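PDB 5Z87: EmGH1, which probably hydrolyses beta-glucosidic bonds as a family 3 glycoside hydrolase, releasing glucose from short beta-linked sugars. Local coordinates for residues Q160-E163 with A164-K167; L399-T403 with E404-L408. One frame throughout, in Å; residues are numbered along the deposited sequence.

Contact 1: Q160-E163 with A164-K167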
loop_
_atom_site.group_PDB
_atom_site.type_symbol
_atom_site.label_atom_id
_atom_site.label_comp_id
_atom_site.label_asym_id
_atom_site.label_seq_id
_atom_site.Cartn_x
_atom_site.Cartn_y
_atom_site.Cartn_z
ATOM N N GLN A 160 -25.950 -19.586 14.423
ATOM C CA GLN A 160 -26.327 -20.998 14.393
ATOM C C GLN A 160 -25.191 -21.873 13.881
ATOM O O GLN A 160 -24.956 -22.971 14.404
ATOM C CB GLN A 160 -27.557 -21.198 13.506
ATOM C CG GLN A 160 -28.826 -20.569 14.006
ATOM C CD GLN A 160 -29.903 -20.578 12.939
ATOM O OE1 GLN A 160 -30.618 -19.601 12.762
ATOM N NE2 GLN A 160 -30.008 -21.682 12.209
ATOM N N VAL A 161 -24.492 -21.420 12.838
ATOM C CA VAL A 161 -23.414 -22.228 12.276
ATOM C C VAL A 161 -22.343 -22.486 13.322
ATOM O O VAL A 161 -21.802 -23.600 13.426
ATOM C CB VAL A 161 -22.827 -21.550 11.028
ATOM C CG1 VAL A 161 -21.370 -21.991 10.823
ATOM C CG2 VAL A 161 -23.663 -21.900 9.819
ATOM N N PHE A 162 -22.024 -21.470 14.125
ATOM C CA PHE A 162 -20.959 -21.643 15.091
ATOM C C PHE A 162 -21.451 -22.235 16.403
ATOM O O PHE A 162 -20.647 -22.806 17.146
ATOM C CB PHE A 162 -20.211 -20.313 15.259
ATOM C CG PHE A 162 -19.331 -20.015 14.077
ATOM C CD1 PHE A 162 -18.098 -20.628 13.949
ATOM C CD2 PHE A 162 -19.788 -19.223 13.033
ATOM C CE1 PHE A 162 -17.301 -20.403 12.833
ATOM C CE2 PHE A 162 -18.997 -18.997 11.906
ATOM C CZ PHE A 162 -17.751 -19.584 11.813
ATOM N N GLU A 163 -22.752 -22.169 16.674
ATOM C CA GLU A 163 -23.322 -23.000 17.726
ATOM C C GLU A 163 -23.158 -24.476 17.386
ATOM O O GLU A 163 -22.720 -25.272 18.224
ATOM C CB GLU A 163 -24.790 -22.632 17.931
ATOM C CG GLU A 163 -25.491 -23.354 19.085
ATOM C CD GLU A 163 -26.982 -23.102 19.078
ATOM O OE1 GLU A 163 -27.692 -23.811 18.340
ATOM O OE2 GLU A 163 -27.446 -22.182 19.785
ATOM N N ALA A 164 -23.470 -24.855 16.138
ATOM C CA ALA A 164 -23.266 -26.239 15.710
ATOM C C ALA A 164 -21.796 -26.617 15.772
ATOM O O ALA A 164 -21.449 -27.729 16.195
ATOM C CB ALA A 164 -23.806 -26.457 14.292
ATOM N N THR A 165 -20.917 -25.698 15.358
ATOM C CA THR A 165 -19.487 -25.973 15.384
ATOM C C THR A 165 -18.984 -26.169 16.810
ATOM O O THR A 165 -18.138 -27.036 17.066
ATOM C CB THR A 165 -18.721 -24.829 14.705
ATOM O OG1 THR A 165 -19.124 -24.715 13.331
ATOM C CG2 THR A 165 -17.229 -25.089 14.777
ATOM N N ALA A 166 -19.472 -25.348 17.749
ATOM C CA ALA A 166 -19.041 -25.482 19.136
ATOM C C ALA A 166 -19.457 -26.837 19.720
ATOM O O ALA A 166 -18.664 -27.497 20.408
ATOM C CB ALA A 166 -19.601 -24.327 19.969
ATOM N N LYS A 167 -20.697 -27.267 19.446
ATOM C CA LYS A 167 -21.166 -28.579 19.891
ATOM C C LYS A 167 -20.221 -29.672 19.441
ATOM O O LYS A 167 -19.820 -30.529 20.235
ATOM C CB LYS A 167 -22.565 -28.862 19.338
ATOM C CG LYS A 167 -23.694 -28.171 20.038
ATOM C CD LYS A 167 -25.011 -28.474 19.317
ATOM C CE LYS A 167 -26.146 -27.653 19.900
ATOM N NZ LYS A 167 -27.380 -27.761 19.078
#

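Contact 2: L399-T403 with E404-L408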
loop_
_atom_site.group_PDB
_atom_site.type_symbol
_atom_site.label_atom_id
_atom_site.label_comp_id
_atom_site.label_asym_id
_atom_site.label_seq_id
_atom_site.Cartn_x
_atom_site.Cartn_y
_atom_site.Cartn_z
ATOM N N LEU A 399 -23.352 -35.872 16.767
ATOM C CA LEU A 399 -23.351 -34.495 16.268
ATOM C C LEU A 399 -22.636 -34.363 14.932
ATOM O O LEU A 399 -23.083 -33.610 14.058
ATOM C CB LEU A 399 -22.687 -33.565 17.276
ATOM C CG LEU A 399 -23.409 -33.347 18.594
ATOM C CD1 LEU A 399 -22.550 -32.477 19.495
ATOM C CD2 LEU A 399 -24.772 -32.721 18.361
ATOM N N ALA A 400 -21.517 -35.064 14.772
ATOM C CA ALA A 400 -20.668 -34.893 13.604
ATOM C C ALA A 400 -21.444 -35.110 12.306
ATOM O O ALA A 400 -21.934 -36.212 12.037
ATOM C CB ALA A 400 -19.493 -35.852 13.688
ATOM N N ARG A 401 -21.532 -34.048 11.502
ATOM C CA ARG A 401 -22.173 -34.090 10.187
ATOM C C ARG A 401 -23.585 -34.648 10.291
ATOM O O ARG A 401 -24.067 -35.362 9.408
ATOM C CB ARG A 401 -21.332 -34.875 9.183
ATOM C CG ARG A 401 -20.026 -34.179 8.825
ATOM C CD ARG A 401 -19.401 -34.800 7.589
ATOM N NE ARG A 401 -20.207 -34.533 6.411
ATOM C CZ ARG A 401 -20.412 -35.400 5.427
ATOM N NH1 ARG A 401 -19.884 -36.616 5.485
ATOM N NH2 ARG A 401 -21.167 -35.051 4.392
ATOM N N SER A 402 -24.248 -34.309 11.394
ATOM C CA SER A 402 -25.622 -34.720 11.610
ATOM C C SER A 402 -26.512 -34.154 10.509
ATOM O O SER A 402 -26.139 -33.232 9.782
ATOM C CB SER A 402 -26.105 -34.232 12.966
ATOM O OG SER A 402 -26.315 -32.828 12.928
ATOM N N THR A 403 -27.714 -34.717 10.391
ATOM C CA THR A 403 -28.609 -34.273 9.330
ATOM C C THR A 403 -28.979 -32.806 9.514
ATOM O O THR A 403 -29.030 -32.042 8.544
ATOM C CB THR A 403 -29.846 -35.172 9.284
ATOM O OG1 THR A 403 -29.479 -36.423 8.687
ATOM C CG2 THR A 403 -30.963 -34.540 8.454
ATOM N N GLU A 404 -29.187 -32.383 10.759
ATOM C CA GLU A 404 -29.470 -30.977 11.016
ATOM C C GLU A 404 -28.271 -30.089 10.669
ATOM O O GLU A 404 -28.442 -28.990 10.123
ATOM C CB GLU A 404 -29.885 -30.795 12.474
ATOM C CG GLU A 404 -29.785 -29.386 12.994
ATOM C CD GLU A 404 -30.163 -29.288 14.464
ATOM O OE1 GLU A 404 -30.997 -30.105 14.925
ATOM O OE2 GLU A 404 -29.622 -28.398 15.158
ATOM N N HIS A 405 -27.050 -30.551 10.955
ATOM C CA HIS A 405 -25.883 -29.723 10.678
ATOM C C HIS A 405 -25.568 -29.686 9.185
ATOM O O HIS A 405 -25.166 -28.638 8.660
ATOM C CB HIS A 405 -24.676 -30.210 11.491
ATOM C CG HIS A 405 -24.768 -29.891 12.961
ATOM N ND1 HIS A 405 -23.741 -30.145 13.849
ATOM C CD2 HIS A 405 -25.760 -29.323 13.688
ATOM C CE1 HIS A 405 -24.102 -29.755 15.059
ATOM N NE2 HIS A 405 -25.321 -29.249 14.990
ATOM N N LYS A 406 -25.750 -30.810 8.485
ATOM C CA LYS A 406 -25.583 -30.804 7.032
ATOM C C LYS A 406 -26.619 -29.902 6.369
ATOM O O LYS A 406 -26.302 -29.173 5.420
ATOM C CB LYS A 406 -25.673 -32.225 6.480
ATOM C CG LYS A 406 -24.489 -33.098 6.837
ATOM C CD LYS A 406 -24.446 -34.389 6.005
ATOM C CE LYS A 406 -25.573 -35.344 6.397
ATOM N NZ LYS A 406 -25.323 -36.732 5.907
ATOM N N LEU A 407 -27.853 -29.903 6.881
ATOM C CA LEU A 407 -28.877 -29.058 6.281
ATOM C C LEU A 407 -28.577 -27.581 6.521
ATOM O O LEU A 407 -28.749 -26.749 5.615
ATOM C CB LEU A 407 -30.254 -29.436 6.813
ATOM C CG LEU A 407 -31.358 -28.431 6.471
ATOM C CD1 LEU A 407 -31.575 -28.323 4.952
ATOM C CD2 LEU A 407 -32.645 -28.786 7.195
ATOM N N LEU A 408 -28.105 -27.238 7.723
ATOM C CA LEU A 408 -27.664 -25.871 7.967
ATOM C C LEU A 408 -26.563 -25.472 6.986
ATOM O O LEU A 408 -26.609 -24.385 6.401
ATOM C CB LEU A 408 -27.193 -25.720 9.413
ATOM C CG LEU A 408 -26.677 -24.333 9.810
ATOM C CD1 LEU A 408 -27.735 -23.268 9.552
ATOM C CD2 LEU A 408 -26.255 -24.316 11.274
HETATM O O HOH W 1 -23.149 -37.835 7.535
#

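Contact 1: Q160-E163 with A164-K167
Phe162 carries Val161 CG1 over one face of its ring, offset toward the rim and 3.8 Å above the plane, while Thr165 OG1 approaches the ring obliquely, 4.3 Å from Phe162 CD1. These side chains belong to two successive turns in helix 155-171, whose i to i+4 bonds include Ala164 N to Gln160 O and Lys167 N to Glu163 O, both nearly straight at the hydrogen. Thr165 adds a side-chain bond to this pattern. Its hydroxyl stands beside its own backbone N (chi1 -61°), which turns it back along the helix to donate to Val161 O at an OG1 to O distance of 2.9 Å. The same oxygen accepts Thr165 N at 3.0 Å, and the two donors reach it from opposite faces of the carbonyl plane. A valine at this position would probably leave Val161 O with the backbone donor alone and bring a methyl group up against it.

On another side of the helix Glu163 and Lys167 lie alongside each other, pointing the same way. Glu163 OE1 stays 4.0 Å from Lys167 NZ, beyond a salt bridge; the carboxylate pairs instead through OE2 with Arg159 and Arg227. The buried hydroxyl is thus satisfied within the helix itself, whereas the lysine probably feels only a softened attraction to an acid already paired with two arginines.

Contact 2: L399-T403 with E404-L408
Ser402 OG sits between its own backbone N and carbonyl carbon (chi1 73°), and this torsion swings the hydroxyl over to His405, whose CG lies beside its backbone N. Ser402 is the N-cap of helix 403-416: OG accepts His405 N at 3.1 Å, with an N-H...O angle of 153°. The oxygen also lies over one face of the imidazole, 3.3 Å from His405 CG, which places the capping oxygen against the ring as well as the amide. The ring nitrogen next to CG, ND1, is hydrogen-bonded to Glu168 OE2 on helix 155-171, which together with the serine over its face should restrict rotation of the imidazole.

The chain enters the cap through a type II beta turn from Leu399 to Ser402, which follows the end of helix 393-399 and is closed by Ser402 N bonding to Leu399 O. The first turn of the new helix is then set by Lys406 N donating to Ser402 O at 2.8 Å, almost in line with the carbonyl, and by Leu407 N donating to Thr403 O.

Lys406 folds back over the turn. Bent at its third torsion, it curves CG, CD and CE round Arg401 O, with CE 3.4 Å from Arg401 O, and its CD comes to 3.7 Å from Arg401 NH2. The two cationic ends come near each other without touching, Arg401 NH2 lying 4.7 Å from Lys406 NZ, but Arg401 NH2 makes a salt bridge with Glu605, whose side chain also touches Lys406; this acid probably offsets their repulsion. A water completes the link, accepting from Lys406 NZ at 2.9 Å and donating to Arg401 O.

In the fold
From the N terminus, contact 1 comes first, within helix 155-171 of the family 3 N-terminal domain, whose family belongs to the TIM-barrel clan. More than 230 residues later the chain leaves helix 393-399, and contact 2 turns it into helix 403-416, which leads to strand 418-422 at the edge of the six-stranded mixed sheet. The two contacts follow in series, neither nested nor crossed, and each is local; contact 1 lies within an unbroken helix, whereas contact 2 includes the beta turn between two helices. Their centres lie 10 Å apart, and they touch: Ala164 CB meets His405 NE2 at 3.3 Å, and Leu408 CD2 packs against Val161 CA. Helix 403-416 thereby rests on helix 155-171.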